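Local coordinates for protein DNA polymerase III subunit beta (Helicobacter pylori 26695, PDB 4S3I) that forms a ring-shaped sliding clamp that tethers DNA polymerases and other proteins to DNA and so confers processivity on replication, at residues Glu285-Phe291 against Lys303-Glu309. Residues are numbered along the deposited sequence; the frame is centred on the assembly and turned at random.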
loop_
_atom_site.group_PDB
_atom_site.type_symbol
_atom_site.label_atom_id
_atom_site.label_comp_id
_atom_site.label_asym_id
_atom_site.label_seq_id
_atom_site.Cartn_x
_atom_site.Cartn_y
_atom_site.Cartn_z
ATOM N N GLU A 285 -24.947 11.989 -29.350
ATOM C CA GLU A 285 -25.439 12.238 -30.704
ATOM C C GLU A 285 -25.683 10.898 -31.343
ATOM O O GLU A 285 -25.422 9.862 -30.722
ATOM C CB GLU A 285 -24.416 13.021 -31.532
ATOM C CG GLU A 285 -24.438 14.515 -31.295
ATOM C CD GLU A 285 -23.250 15.231 -31.938
ATOM O OE1 GLU A 285 -22.436 14.562 -32.621
ATOM O OE2 GLU A 285 -23.129 16.463 -31.749
ATOM N N LYS A 286 -26.148 10.900 -32.591
ATOM C CA LYS A 286 -26.539 9.640 -33.212
ATOM C C LYS A 286 -25.384 8.649 -33.318
ATOM O O LYS A 286 -25.548 7.459 -33.038
ATOM C CB LYS A 286 -27.188 9.856 -34.580
ATOM C CG LYS A 286 -27.653 8.545 -35.204
ATOM C CD LYS A 286 -28.402 8.740 -36.511
ATOM C CE LYS A 286 -28.402 7.448 -37.312
ATOM N NZ LYS A 286 -27.011 6.956 -37.542
ATOM N N ASN A 287 -24.208 9.135 -33.696
ATOM C CA ASN A 287 -23.064 8.241 -33.842
ATOM C C ASN A 287 -21.838 8.715 -33.080
ATOM O O ASN A 287 -20.716 8.380 -33.445
ATOM C CB ASN A 287 -22.699 8.042 -35.318
ATOM C CG ASN A 287 -23.771 7.311 -36.083
ATOM O OD1 ASN A 287 -24.593 7.939 -36.753
ATOM N ND2 ASN A 287 -23.781 5.971 -35.985
ATOM N N ASN A 288 -22.054 9.481 -32.016
ATOM C CA ASN A 288 -20.939 9.995 -31.226
ATOM C C ASN A 288 -21.298 10.238 -29.764
ATOM O O ASN A 288 -22.424 10.621 -29.438
ATOM C CB ASN A 288 -20.397 11.296 -31.843
ATOM C CG ASN A 288 -19.244 11.053 -32.803
ATOM O OD1 ASN A 288 -19.445 10.845 -34.008
ATOM N ND2 ASN A 288 -18.027 11.076 -32.273
ATOM N N ALA A 289 -20.331 10.014 -28.884
ATOM C CA ALA A 289 -20.494 10.359 -27.472
ATOM C C ALA A 289 -19.377 11.316 -27.156
ATOM O O ALA A 289 -18.212 10.985 -27.386
ATOM C CB ALA A 289 -20.386 9.113 -26.591
ATOM N N LEU A 290 -19.722 12.500 -26.652
ATOM C CA LEU A 290 -18.730 13.525 -26.378
ATOM C C LEU A 290 -18.612 13.673 -24.865
ATOM O O LEU A 290 -19.621 13.668 -24.167
ATOM C CB LEU A 290 -19.158 14.877 -26.965
ATOM C CG LEU A 290 -19.517 15.110 -28.441
ATOM C CD1 LEU A 290 -18.346 14.802 -29.366
ATOM C CD2 LEU A 290 -20.802 14.375 -28.907
ATOM N N PHE A 291 -17.396 13.856 -24.365
ATOM C CA PHE A 291 -17.198 14.027 -22.929
ATOM C C PHE A 291 -16.393 15.293 -22.681
ATOM O O PHE A 291 -15.332 15.468 -23.269
ATOM C CB PHE A 291 -16.431 12.836 -22.344
ATOM C CG PHE A 291 -17.049 11.486 -22.631
ATOM C CD1 PHE A 291 -17.720 10.787 -21.630
ATOM C CD2 PHE A 291 -16.921 10.898 -23.886
ATOM C CE1 PHE A 291 -18.276 9.527 -21.880
ATOM C CE2 PHE A 291 -17.470 9.643 -24.152
ATOM C CZ PHE A 291 -18.146 8.950 -23.149
ATOM N N LYS A 303 -11.411 17.264 -23.048
ATOM C CA LYS A 303 -12.480 16.787 -23.918
ATOM C C LYS A 303 -12.054 15.487 -24.564
ATOM O O LYS A 303 -10.863 15.283 -24.846
ATOM C CB LYS A 303 -12.800 17.789 -25.043
ATOM C CG LYS A 303 -12.470 19.253 -24.768
ATOM C CD LYS A 303 -13.142 20.180 -25.790
ATOM C CE LYS A 303 -13.064 19.611 -27.204
ATOM N NZ LYS A 303 -13.639 20.529 -28.236
ATOM N N THR A 304 -13.024 14.623 -24.834
ATOM C CA THR A 304 -12.775 13.474 -25.697
ATOM C C THR A 304 -14.087 12.996 -26.275
ATOM O O THR A 304 -15.161 13.391 -25.814
ATOM C CB THR A 304 -12.089 12.307 -24.953
ATOM O OG1 THR A 304 -11.589 11.362 -25.911
ATOM C CG2 THR A 304 -13.069 11.612 -24.039
ATOM N N SER A 305 -14.006 12.157 -27.298
ATOM C CA SER A 305 -15.206 11.582 -27.863
ATOM C C SER A 305 -14.958 10.160 -28.327
ATOM O O SER A 305 -13.819 9.720 -28.511
ATOM C CB SER A 305 -15.761 12.439 -29.006
ATOM O OG SER A 305 -14.885 12.451 -30.118
ATOM N N VAL A 306 -16.060 9.458 -28.518
ATOM C CA VAL A 306 -16.044 8.080 -28.933
ATOM C C VAL A 306 -17.092 7.913 -30.048
ATOM O O VAL A 306 -18.211 8.421 -29.942
ATOM C CB VAL A 306 -16.336 7.195 -27.703
ATOM C CG1 VAL A 306 -17.259 6.042 -28.050
ATOM C CG2 VAL A 306 -15.031 6.722 -27.075
ATOM N N GLU A 307 -16.718 7.231 -31.124
ATOM C CA GLU A 307 -17.664 6.956 -32.195
ATOM C C GLU A 307 -18.659 5.900 -31.720
ATOM O O GLU A 307 -18.272 4.925 -31.064
ATOM C CB GLU A 307 -16.918 6.434 -33.419
ATOM C CG GLU A 307 -17.802 6.125 -34.613
ATOM C CD GLU A 307 -16.998 5.695 -35.836
ATOM O OE1 GLU A 307 -15.749 5.829 -35.817
ATOM O OE2 GLU A 307 -17.620 5.223 -36.814
ATOM N N ILE A 308 -19.933 6.085 -32.043
ATOM C CA ILE A 308 -20.949 5.062 -31.785
ATOM C C ILE A 308 -21.414 4.448 -33.113
ATOM O O ILE A 308 -22.158 5.082 -33.873
ATOM C CB ILE A 308 -22.146 5.661 -31.044
ATOM C CG1 ILE A 308 -21.670 6.360 -29.771
ATOM C CG2 ILE A 308 -23.184 4.578 -30.706
ATOM C CD1 ILE A 308 -22.770 7.061 -29.016
ATOM N N GLU A 309 -20.967 3.227 -33.399
ATOM C CA GLU A 309 -21.232 2.625 -34.702
ATOM C C GLU A 309 -22.702 2.287 -34.914
ATOM O O GLU A 309 -23.237 2.505 -35.999
ATOM C CB GLU A 309 -20.379 1.378 -34.911
ATOM C CG GLU A 309 -18.918 1.663 -35.179
ATOM C CD GLU A 309 -18.198 0.463 -35.738
ATOM O OE1 GLU A 309 -18.118 0.353 -36.983
ATOM O OE2 GLU A 309 -17.721 -0.375 -34.936
#
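The T304 carbonyl oxygen receives the backbone N of F291 at 2.7 Å and also lies in the plane of the F291 ring, at its edge, 3.6 Å from CD2. This bond belongs to an antiparallel β-hairpin of the C-terminal clamp domain, in which strand 288-293 pairs with strand 301-307. F291 with T304 and A289 with V306 are hydrogen-bonded pairs; N288 with E307 and L290 with S305 are the non-hydrogen-bonded pairs.

On the face of A289, F291, T304 and V306, the T304 and F291 side chains lie side by side, T304 CG2 3.9 Å from F291 CD2. Helix 263-273 packs against this face, and F266 meets F291 edge-to-face. With chi1 at -166° T304 points OG1 away from its backbone N, and S105 OG of the second subunit hydrogen-bonds to it. K303 joins an antiparallel ladder with that chain, carrying the sheet across the dimer interface. On the other face L290 CD1 rests on S305 CB at 3.5 Å.

Beyond the regular ladder, I308 N donates to N287 O from above the carbonyl plane. The N287 amide returns the grip through ND2, in its own plane, to I308 O at 2.8 Å, while K286 NZ hydrogen-bonds N287 OD1, so that the two bonds together are consistent with one orientation of the amide. From I308, CD1 reaches back along strand 288-293 on the A289 side to touch A289 CB at 4.0 Å and N288 C at 3.6 Å.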